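PDB 2II2: alpha-11 giardin from Giardia intestinalis, which binds calcium and, as an annexin, probably acidic phospholipids, and may take part in the parasite's attachment and cytoskeletal remodelling. Local coordinates for residues A[50-58]-A[68-76]; A[260-271]-A[301-309]. All blocks are in the same frame, centred on the assembly; numbering follows the deposited sequence.

Interaction 1 of 2, residues A[50-58]-A[68-76]. With SO4 (sulfate ion), chain B.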
loop_
_atom_site.group_PDB
_atom_site.type_symbol
_atom_site.label_atom_id
_atom_site.label_comp_id
_atom_site.label_asym_id
_atom_site.label_seq_id
_atom_site.Cartn_x
_atom_site.Cartn_y
_atom_site.Cartn_z
ATOM N N LEU A 50 10.344 -18.523 -20.900
ATOM C CA LEU A 50 9.121 -18.154 -20.186
ATOM C C LEU A 50 9.363 -16.903 -19.371
ATOM O O LEU A 50 10.340 -16.818 -18.624
ATOM C CB LEU A 50 8.703 -19.282 -19.236
ATOM C CG LEU A 50 8.536 -20.676 -19.850
ATOM C CD1 LEU A 50 8.570 -21.775 -18.804
ATOM C CD2 LEU A 50 7.278 -20.744 -20.701
ATOM N N GLU A 51 8.483 -15.923 -19.528
ATOM C CA GLU A 51 8.456 -14.781 -18.627
ATOM C C GLU A 51 8.048 -15.221 -17.226
ATOM O O GLU A 51 7.029 -15.883 -17.053
ATOM C CB GLU A 51 7.524 -13.708 -19.192
ATOM C CG GLU A 51 7.710 -12.332 -18.556
ATOM C CD GLU A 51 6.871 -12.136 -17.301
ATOM O OE1 GLU A 51 5.656 -12.383 -17.356
ATOM O OE2 GLU A 51 7.404 -11.692 -16.260
ATOM N N PHE A 52 8.849 -14.860 -16.228
ATOM C CA PHE A 52 8.697 -15.472 -14.911
ATOM C C PHE A 52 7.362 -15.224 -14.233
ATOM O O PHE A 52 6.789 -16.153 -13.703
ATOM C CB PHE A 52 9.848 -15.053 -13.993
ATOM C CG PHE A 52 9.777 -15.672 -12.615
ATOM C CD1 PHE A 52 10.271 -16.966 -12.387
ATOM C CD2 PHE A 52 9.177 -14.984 -11.549
ATOM C CE1 PHE A 52 10.194 -17.550 -11.121
ATOM C CE2 PHE A 52 9.077 -15.574 -10.278
ATOM C CZ PHE A 52 9.611 -16.850 -10.065
ATOM N N ILE A 53 6.903 -13.979 -14.225
ATOM C CA ILE A 53 5.714 -13.625 -13.474
ATOM C C ILE A 53 4.488 -14.275 -14.097
ATOM O O ILE A 53 3.684 -14.865 -13.402
ATOM C CB ILE A 53 5.572 -12.094 -13.313
ATOM C CG1 ILE A 53 6.788 -11.584 -12.534
ATOM C CG2 ILE A 53 4.236 -11.755 -12.632
ATOM C CD1 ILE A 53 6.753 -10.161 -12.174
ATOM N N ALA A 54 4.387 -14.232 -15.421
ATOM C CA ALA A 54 3.252 -14.859 -16.063
ATOM C C ALA A 54 3.245 -16.374 -15.829
ATOM O O ALA A 54 2.208 -16.980 -15.644
ATOM C CB ALA A 54 3.239 -14.543 -17.569
ATOM N N PHE A 55 4.431 -16.975 -15.853
ATOM C CA PHE A 55 4.540 -18.410 -15.604
ATOM C C PHE A 55 4.153 -18.732 -14.169
ATOM O O PHE A 55 3.442 -19.679 -13.933
ATOM C CB PHE A 55 5.949 -18.901 -15.922
ATOM C CG PHE A 55 6.128 -20.396 -15.787
ATOM C CD1 PHE A 55 5.453 -21.264 -16.636
ATOM C CD2 PHE A 55 7.003 -20.935 -14.842
ATOM C CE1 PHE A 55 5.600 -22.636 -16.529
ATOM C CE2 PHE A 55 7.158 -22.312 -14.719
ATOM C CZ PHE A 55 6.475 -23.173 -15.568
ATOM N N LEU A 56 4.623 -17.930 -13.213
ATOM C CA LEU A 56 4.195 -18.088 -11.821
ATOM C C LEU A 56 2.659 -18.043 -11.727
ATOM O O LEU A 56 2.057 -18.899 -11.093
ATOM C CB LEU A 56 4.875 -17.049 -10.938
ATOM C CG LEU A 56 4.590 -17.100 -9.435
ATOM C CD1 LEU A 56 5.726 -16.484 -8.661
ATOM C CD2 LEU A 56 3.288 -16.389 -9.101
ATOM N N LYS A 57 2.041 -17.070 -12.402
ATOM C CA LYS A 57 0.586 -16.943 -12.343
ATOM C C LYS A 57 -0.106 -18.121 -13.022
ATOM O O LYS A 57 -1.180 -18.534 -12.581
ATOM C CB LYS A 57 0.152 -15.624 -12.967
ATOM C CG LYS A 57 0.459 -14.388 -12.149
ATOM C CD LYS A 57 -0.110 -13.157 -12.846
ATOM C CE LYS A 57 0.360 -11.847 -12.244
ATOM N NZ LYS A 57 0.028 -10.693 -13.129
ATOM N N LYS A 58 0.505 -18.656 -14.081
ATOM C CA LYS A 58 -0.048 -19.803 -14.793
ATOM C C LYS A 58 -0.036 -21.058 -13.927
ATOM O O LYS A 58 -0.913 -21.906 -14.045
ATOM C CB LYS A 58 0.718 -20.051 -16.096
ATOM C CG LYS A 58 0.038 -21.032 -17.059
ATOM C CD LYS A 58 0.931 -21.378 -18.248
ATOM C CE LYS A 58 0.313 -22.422 -19.174
ATOM N NZ LYS A 58 -0.042 -23.723 -18.507
ATOM N N VAL A 68 0.426 -11.842 -3.692
ATOM C CA VAL A 68 1.599 -11.398 -2.940
ATOM C C VAL A 68 2.882 -11.832 -3.640
ATOM O O VAL A 68 3.879 -11.103 -3.680
ATOM C CB VAL A 68 1.545 -11.828 -1.445
ATOM C CG1 VAL A 68 1.825 -13.309 -1.256
ATOM C CG2 VAL A 68 2.545 -10.993 -0.655
ATOM N N MET A 69 2.862 -13.020 -4.230
ATOM C CA MET A 69 4.025 -13.513 -4.961
ATOM C C MET A 69 4.270 -12.742 -6.265
ATOM O O MET A 69 5.425 -12.360 -6.591
ATOM C CB MET A 69 3.871 -15.009 -5.246
ATOM C CG MET A 69 4.209 -15.907 -4.103
ATOM S SD MET A 69 5.987 -15.789 -3.777
ATOM C CE MET A 69 6.155 -16.772 -2.284
ATOM N N ALA A 70 3.196 -12.513 -7.027
ATOM C CA ALA A 70 3.334 -11.795 -8.287
ATOM C C ALA A 70 3.752 -10.350 -8.102
ATOM O O ALA A 70 4.537 -9.836 -8.893
ATOM C CB ALA A 70 2.064 -11.882 -9.119
ATOM N N LEU A 71 3.212 -9.704 -7.063
ATOM C CA LEU A 71 3.631 -8.348 -6.761
ATOM C C LEU A 71 5.042 -8.317 -6.181
ATOM O O LEU A 71 5.880 -7.511 -6.613
ATOM C CB LEU A 71 2.644 -7.681 -5.794
ATOM C CG LEU A 71 1.251 -7.348 -6.328
ATOM C CD1 LEU A 71 0.389 -6.811 -5.197
ATOM C CD2 LEU A 71 1.282 -6.349 -7.510
ATOM N N GLY A 72 5.312 -9.212 -5.232
ATOM C CA GLY A 72 6.604 -9.226 -4.552
ATOM C C GLY A 72 7.765 -9.559 -5.493
ATOM O O GLY A 72 8.857 -9.013 -5.341
ATOM N N TRP A 73 7.551 -10.444 -6.467
ATOM C CA TRP A 73 8.604 -10.779 -7.441
ATOM C C TRP A 73 8.870 -9.709 -8.498
ATOM O O TRP A 73 9.891 -9.755 -9.165
ATOM C CB TRP A 73 8.275 -12.115 -8.131
ATOM C CG TRP A 73 8.803 -13.281 -7.401
ATOM C CD1 TRP A 73 8.157 -14.101 -6.520
ATOM C CD2 TRP A 73 10.139 -13.757 -7.483
ATOM N NE1 TRP A 73 9.022 -15.074 -6.065
ATOM C CE2 TRP A 73 10.245 -14.886 -6.640
ATOM C CE3 TRP A 73 11.267 -13.355 -8.215
ATOM C CZ2 TRP A 73 11.437 -15.616 -6.492
ATOM C CZ3 TRP A 73 12.459 -14.094 -8.068
ATOM C CH2 TRP A 73 12.530 -15.193 -7.204
ATOM N N ASP A 74 7.920 -8.792 -8.691
ATOM C CA ASP A 74 8.066 -7.781 -9.743
ATOM C C ASP A 74 8.934 -6.613 -9.260
ATOM O O ASP A 74 9.222 -6.483 -8.062
ATOM C CB ASP A 74 6.667 -7.245 -10.107
ATOM C CG ASP A 74 6.587 -6.652 -11.518
ATOM O OD1 ASP A 74 7.621 -6.541 -12.216
ATOM O OD2 ASP A 74 5.445 -6.324 -11.913
ATOM N N CYS A 75 9.336 -5.756 -10.199
ATOM C CA CYS A 75 9.887 -4.442 -9.845
ATOM C C CYS A 75 8.782 -3.554 -9.260
ATOM O O CYS A 75 7.618 -3.616 -9.696
ATOM C CB CYS A 75 10.555 -3.789 -11.052
ATOM S SG CYS A 75 12.064 -4.667 -11.519
ATOM N N ASN A 76 9.139 -2.732 -8.271
ATOM C CA ASN A 76 8.141 -2.026 -7.482
ATOM C C ASN A 76 7.275 -1.076 -8.325
ATOM O O ASN A 76 6.059 -0.993 -8.122
ATOM C CB ASN A 76 8.860 -1.278 -6.371
ATOM C CG ASN A 76 7.916 -0.587 -5.451
ATOM O OD1 ASN A 76 7.688 0.626 -5.558
ATOM N ND2 ASN A 76 7.339 -1.350 -4.536
HETATM S S SO4 B . 13.128 -2.659 -7.987
HETATM O O1 SO4 B . 13.962 -1.861 -7.088
HETATM O O2 SO4 B . 13.876 -3.847 -8.387
HETATM O O3 SO4 B . 11.855 -3.022 -7.355
HETATM O O4 SO4 B . 12.855 -1.867 -9.193
#
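The indole of W73 takes the phenyl ring of F52 over one face, CE2 of F52 standing 3.5 Å from CD2 of W73, while in its plane the indole edge meets the backbone oxygen of M69. The two planes are inclined at 49°. F44 forms an edge-to-face pair with the F52 ring, and T29 bonds to the indole nitrogen, satisfying this buried polar atom. L56 adds its branches next to the rings: CD1 lies 4.0 Å from CD1 of W73, and CD2 rests on CB of M69. Both F52 and L56 have CG anti to the backbone N (chi1 near 180°), which carries their side chains across to the facing helix.

Helices 52-58 and 68-73 run antiparallel at 171° with their axes 9.9 Å apart, as neighbours in the annexin helical fold. I60, just after the first helix, and E66, in the first turn of the second, bind calcium in another structure of this protein; the ion is absent here. Small A70 suits the closest backbone approach, where CG2 of I53 packs 4.1 Å from its CB. K57, extended, lays its aliphatic CE against the same methyl.

CD1 of I53 reaches further, to CG of D74 at 3.6 Å, crossing that side chain at about a right angle; S78 bonds to the carboxylate. The N-cap E51 accepts from A54 N and I53 N, one carboxylate oxygen for each. A sulfate, probably from the crystallisation liquor, sits at the start of helix 76-89, where the helix end would favour an anion; N76 N donates to its O3 at 2.9 Å.

Interaction 2 of 2, residues A[260-271]-A[301-309]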
loop_
_atom_site.group_PDB
_atom_site.type_symbol
_atom_site.label_atom_id
_atom_site.label_comp_id
_atom_site.label_asym_id
_atom_site.label_seq_id
_atom_site.Cartn_x
_atom_site.Cartn_y
_atom_site.Cartn_z
ATOM N N THR A 260 1.867 -5.944 1.535
ATOM C CA THR A 260 3.103 -6.702 1.668
ATOM C C THR A 260 3.922 -6.681 0.381
ATOM O O THR A 260 5.113 -6.419 0.397
ATOM C CB THR A 260 2.757 -8.168 2.035
ATOM O OG1 THR A 260 2.068 -8.194 3.292
ATOM C CG2 THR A 260 3.978 -9.017 2.138
ATOM N N GLY A 261 3.277 -6.989 -0.745
ATOM C CA GLY A 261 3.990 -7.043 -2.006
ATOM C C GLY A 261 4.658 -5.728 -2.368
ATOM O O GLY A 261 5.798 -5.707 -2.853
ATOM N N LEU A 262 3.930 -4.636 -2.168
ATOM C CA LEU A 262 4.471 -3.322 -2.506
ATOM C C LEU A 262 5.555 -2.776 -1.550
ATOM O O LEU A 262 6.504 -2.109 -1.982
ATOM C CB LEU A 262 3.366 -2.272 -2.611
ATOM C CG LEU A 262 2.324 -2.454 -3.718
ATOM C CD1 LEU A 262 1.242 -1.374 -3.617
ATOM C CD2 LEU A 262 3.038 -2.337 -5.065
ATOM N N PHE A 263 5.374 -3.036 -0.243
ATOM C CA PHE A 263 6.116 -2.251 0.737
ATOM C C PHE A 263 7.036 -3.038 1.654
ATOM O O PHE A 263 7.720 -2.410 2.477
ATOM C CB PHE A 263 5.146 -1.427 1.565
ATOM C CG PHE A 263 4.258 -0.531 0.752
ATOM C CD1 PHE A 263 4.796 0.391 -0.143
ATOM C CD2 PHE A 263 2.864 -0.611 0.877
ATOM C CE1 PHE A 263 3.965 1.207 -0.898
ATOM C CE2 PHE A 263 2.036 0.225 0.131
ATOM C CZ PHE A 263 2.581 1.127 -0.752
ATOM N N HIS A 264 7.107 -4.360 1.476
ATOM C CA HIS A 264 7.883 -5.159 2.437
ATOM C C HIS A 264 9.365 -4.771 2.490
ATOM O O HIS A 264 9.994 -4.900 3.538
ATOM C CB HIS A 264 7.752 -6.669 2.162
ATOM C CG HIS A 264 8.420 -7.079 0.900
ATOM N ND1 HIS A 264 9.640 -7.717 0.887
ATOM C CD2 HIS A 264 8.095 -6.840 -0.395
ATOM C CE1 HIS A 264 10.018 -7.901 -0.367
ATOM N NE2 HIS A 264 9.120 -7.343 -1.169
ATOM N N ASP A 265 9.936 -4.358 1.355
ATOM C CA ASP A 265 11.323 -3.892 1.371
ATOM C C ASP A 265 11.409 -2.400 1.664
ATOM O O ASP A 265 12.194 -1.956 2.516
ATOM C CB ASP A 265 12.081 -4.127 0.035
ATOM C CG ASP A 265 12.423 -5.580 -0.223
ATOM O OD1 ASP A 265 12.876 -6.309 0.694
ATOM O OD2 ASP A 265 12.276 -5.998 -1.388
ATOM N N LEU A 266 10.631 -1.613 0.921
ATOM C CA LEU A 266 10.753 -0.157 0.994
ATOM C C LEU A 266 10.472 0.370 2.391
ATOM O O LEU A 266 11.049 1.379 2.820
ATOM C CB LEU A 266 9.792 0.507 0.009
ATOM C CG LEU A 266 10.226 0.446 -1.448
ATOM C CD1 LEU A 266 9.042 0.883 -2.292
ATOM C CD2 LEU A 266 11.456 1.326 -1.716
ATOM N N HIS A 267 9.540 -0.306 3.073
ATOM C CA HIS A 267 9.084 0.103 4.402
ATOM C C HIS A 267 9.199 -1.051 5.377
ATOM O O HIS A 267 8.258 -1.338 6.144
ATOM C CB HIS A 267 7.696 0.714 4.340
ATOM C CG HIS A 267 7.651 1.872 3.410
ATOM N ND1 HIS A 267 8.405 3.014 3.618
ATOM C CD2 HIS A 267 7.082 2.000 2.192
ATOM C CE1 HIS A 267 8.242 3.829 2.588
ATOM N NE2 HIS A 267 7.446 3.236 1.710
ATOM N N LYS A 268 10.383 -1.681 5.347
ATOM C CA LYS A 268 10.693 -2.854 6.148
ATOM C C LYS A 268 10.454 -2.692 7.635
ATOM O O LYS A 268 10.213 -3.686 8.307
ATOM C CB LYS A 268 12.137 -3.316 5.897
ATOM C CG LYS A 268 13.185 -2.271 6.282
ATOM C CD LYS A 268 14.584 -2.750 6.006
ATOM C CE LYS A 268 15.639 -1.640 6.232
ATOM N NZ LYS A 268 17.068 -2.125 6.126
ATOM N N PHE A 269 10.531 -1.460 8.160
ATOM C CA PHE A 269 10.271 -1.235 9.581
ATOM C C PHE A 269 8.836 -0.916 9.932
ATOM O O PHE A 269 8.580 -0.414 11.024
ATOM C CB PHE A 269 11.211 -0.171 10.165
ATOM C CG PHE A 269 12.660 -0.550 10.086
ATOM C CD1 PHE A 269 13.563 0.250 9.417
ATOM C CD2 PHE A 269 13.115 -1.725 10.685
ATOM C CE1 PHE A 269 14.912 -0.103 9.349
ATOM C CE2 PHE A 269 14.466 -2.070 10.626
ATOM C CZ PHE A 269 15.348 -1.277 9.933
ATOM N N ALA A 270 7.901 -1.242 9.036
ATOM C CA ALA A 270 6.498 -1.088 9.407
ATOM C C ALA A 270 6.173 -1.743 10.753
ATOM O O ALA A 270 5.323 -1.264 11.484
ATOM C CB ALA A 270 5.566 -1.664 8.338
ATOM N N TRP A 271 6.833 -2.859 11.069
ATOM C CA TRP A 271 6.565 -3.574 12.340
ATOM C C TRP A 271 6.832 -2.714 13.572
ATOM O O TRP A 271 6.219 -2.916 14.615
ATOM C CB TRP A 271 7.357 -4.890 12.415
ATOM C CG TRP A 271 8.815 -4.777 12.218
ATOM C CD1 TRP A 271 9.504 -5.043 11.072
ATOM C CD2 TRP A 271 9.783 -4.490 13.224
ATOM N NE1 TRP A 271 10.852 -4.887 11.293
ATOM C CE2 TRP A 271 11.051 -4.534 12.604
ATOM C CE3 TRP A 271 9.703 -4.153 14.587
ATOM C CZ2 TRP A 271 12.256 -4.288 13.313
ATOM C CZ3 TRP A 271 10.874 -3.904 15.281
ATOM C CH2 TRP A 271 12.136 -3.953 14.639
ATOM N N ALA A 301 3.844 -16.795 3.368
ATOM C CA ALA A 301 4.403 -15.863 2.399
ATOM C C ALA A 301 4.572 -14.477 3.009
ATOM O O ALA A 301 5.588 -13.818 2.781
ATOM C CB ALA A 301 3.521 -15.787 1.166
ATOM N N CYS A 302 3.548 -14.036 3.729
ATOM C CA CYS A 302 3.532 -12.719 4.345
ATOM C C CYS A 302 4.666 -12.593 5.365
ATOM O O CYS A 302 5.422 -11.623 5.349
ATOM C CB CYS A 302 2.166 -12.506 4.992
ATOM S SG CYS A 302 1.933 -10.866 5.715
ATOM N N LEU A 303 4.793 -13.570 6.266
ATOM C CA LEU A 303 5.899 -13.553 7.230
ATOM C C LEU A 303 7.275 -13.499 6.546
ATOM O O LEU A 303 8.188 -12.760 6.950
ATOM C CB LEU A 303 5.805 -14.757 8.153
ATOM C CG LEU A 303 4.629 -14.781 9.128
ATOM C CD1 LEU A 303 4.547 -16.173 9.733
ATOM C CD2 LEU A 303 4.709 -13.718 10.238
ATOM N N MET A 304 7.421 -14.312 5.500
ATOM C CA MET A 304 8.665 -14.318 4.748
ATOM C C MET A 304 8.956 -12.950 4.158
ATOM O O MET A 304 10.093 -12.465 4.290
ATOM C CB MET A 304 8.646 -15.433 3.688
ATOM C CG MET A 304 9.882 -15.525 2.809
ATOM S SD MET A 304 9.939 -14.339 1.436
ATOM C CE MET A 304 8.485 -14.844 0.491
ATOM N N PHE A 305 7.987 -12.339 3.488
ATOM C CA PHE A 305 8.274 -11.069 2.849
ATOM C C PHE A 305 8.610 -9.964 3.859
ATOM O O PHE A 305 9.402 -9.063 3.548
ATOM C CB PHE A 305 7.131 -10.631 1.936
ATOM C CG PHE A 305 7.155 -11.234 0.559
ATOM C CD1 PHE A 305 6.063 -11.970 0.080
ATOM C CD2 PHE A 305 8.227 -11.008 -0.297
ATOM C CE1 PHE A 305 6.082 -12.514 -1.202
ATOM C CE2 PHE A 305 8.274 -11.553 -1.582
ATOM C CZ PHE A 305 7.173 -12.307 -2.045
ATOM N N TRP A 306 8.047 -10.035 5.054
ATOM C CA TRP A 306 8.307 -9.031 6.071
ATOM C C TRP A 306 9.482 -9.383 6.958
ATOM O O TRP A 306 9.811 -8.619 7.862
ATOM C CB TRP A 306 7.062 -8.824 6.944
ATOM C CG TRP A 306 6.015 -8.025 6.282
ATOM C CD1 TRP A 306 4.802 -8.458 5.812
ATOM C CD2 TRP A 306 6.074 -6.621 6.011
ATOM N NE1 TRP A 306 4.113 -7.408 5.253
ATOM C CE2 TRP A 306 4.892 -6.274 5.339
ATOM C CE3 TRP A 306 7.029 -5.627 6.259
ATOM C CZ2 TRP A 306 4.623 -4.962 4.931
ATOM C CZ3 TRP A 306 6.769 -4.329 5.847
ATOM C CH2 TRP A 306 5.586 -4.020 5.182
ATOM N N LYS A 307 10.134 -10.524 6.701
ATOM C CA LYS A 307 11.302 -10.938 7.529
ATOM C C LYS A 307 10.898 -11.120 8.987
ATOM O O LYS A 307 11.648 -10.770 9.910
ATOM C CB LYS A 307 12.517 -10.011 7.359
ATOM C CG LYS A 307 13.048 -10.040 5.951
ATOM C CD LYS A 307 14.376 -9.317 5.845
ATOM C CE LYS A 307 14.941 -9.470 4.447
ATOM N NZ LYS A 307 16.190 -8.665 4.304
ATOM N N LEU A 308 9.724 -11.709 9.173
ATOM C CA LEU A 308 9.183 -11.985 10.499
ATOM C C LEU A 308 8.979 -13.481 10.729
ATOM O O LEU A 308 8.265 -13.864 11.671
ATOM C CB LEU A 308 7.857 -11.251 10.668
ATOM C CG LEU A 308 7.871 -9.721 10.610
ATOM C CD1 LEU A 308 6.431 -9.191 10.645
ATOM C CD2 LEU A 308 8.713 -9.138 11.753
ATOM N N ALA A 309 9.540 -14.311 9.842
ATOM C CA ALA A 309 9.375 -15.767 9.901
ATOM C C ALA A 309 10.228 -16.338 11.012
ATOM O O ALA A 309 9.801 -17.261 11.693
ATOM C CB ALA A 309 9.723 -16.417 8.557
HETATM O O HOH W 1 11.022 -6.234 7.568
#
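W306 spreads its indole beneath the backbone of H264, whose CA sits over the six-membered ring, 3.8 Å from its centroid and only 15° off the normal, a CH-pi contact. Tryptophan suits the place because its broad apolar surface fills the space between chain segments while its one N-H still finds an acceptor: NE1 donates to OG1 of T260 at 2.9 Å, with the oxygen tilted 20° from the ring plane. That hydroxyl also bonds to the backbone oxygen of A256, one turn earlier in its helix, so it is gripped twice. At the far end of the indole, CZ3 of W306 comes 3.4 Å from O of H267, near the ring plane. The same end of the ring packs on the methyl of A270, and F240 completes the setting with an edge-to-face ring pair.

T260 uses its other branch as well, CG2 lying 3.5 Å from CB of F305. The phenyl edge of F305 points at the face of H264 in a T-shaped pair, centroids 4.8 Å apart. H264 holds its CG between backbone N and carbonyl carbon (chi1 69°), which turns the imidazole to F305; ND1 gives a weak bond to F305 O.

Both segments fall in the annexin-family region near the C-terminus, where the end of helix 249-263 and the following H267-A270 type I turn wrap the C-terminal end of helix 298-306. That helix closes in a Schellman motif, K307 taking positive phi, and L308 then turns CD2 toward CD1 of W271, 4.2 Å away. Water 1 bridges the two backbones by donating to K268 O and to W306 O, 2.7 Å from the latter.

Overall arrangement
Interaction 1 comes first along the chain and is complete before interaction 2 begins; their centres lie about 17 Å apart. The one joins neighbouring helices near the N-terminal end, the other ties helix 249-263 and its following turn to the C-terminal helix 298-306. They meet through helix 64-73: V68 packs against both T260 and F305, and N76, just beyond, reaches the oxygen of L262 with ND2. R37 of helix 34-48 touches W73 and also forms a salt bridge with D265. The early and late parts of this all-helical annexin thus pack directly together, with I60 and E66, which bind calcium in another structure of the protein, beside interaction 1.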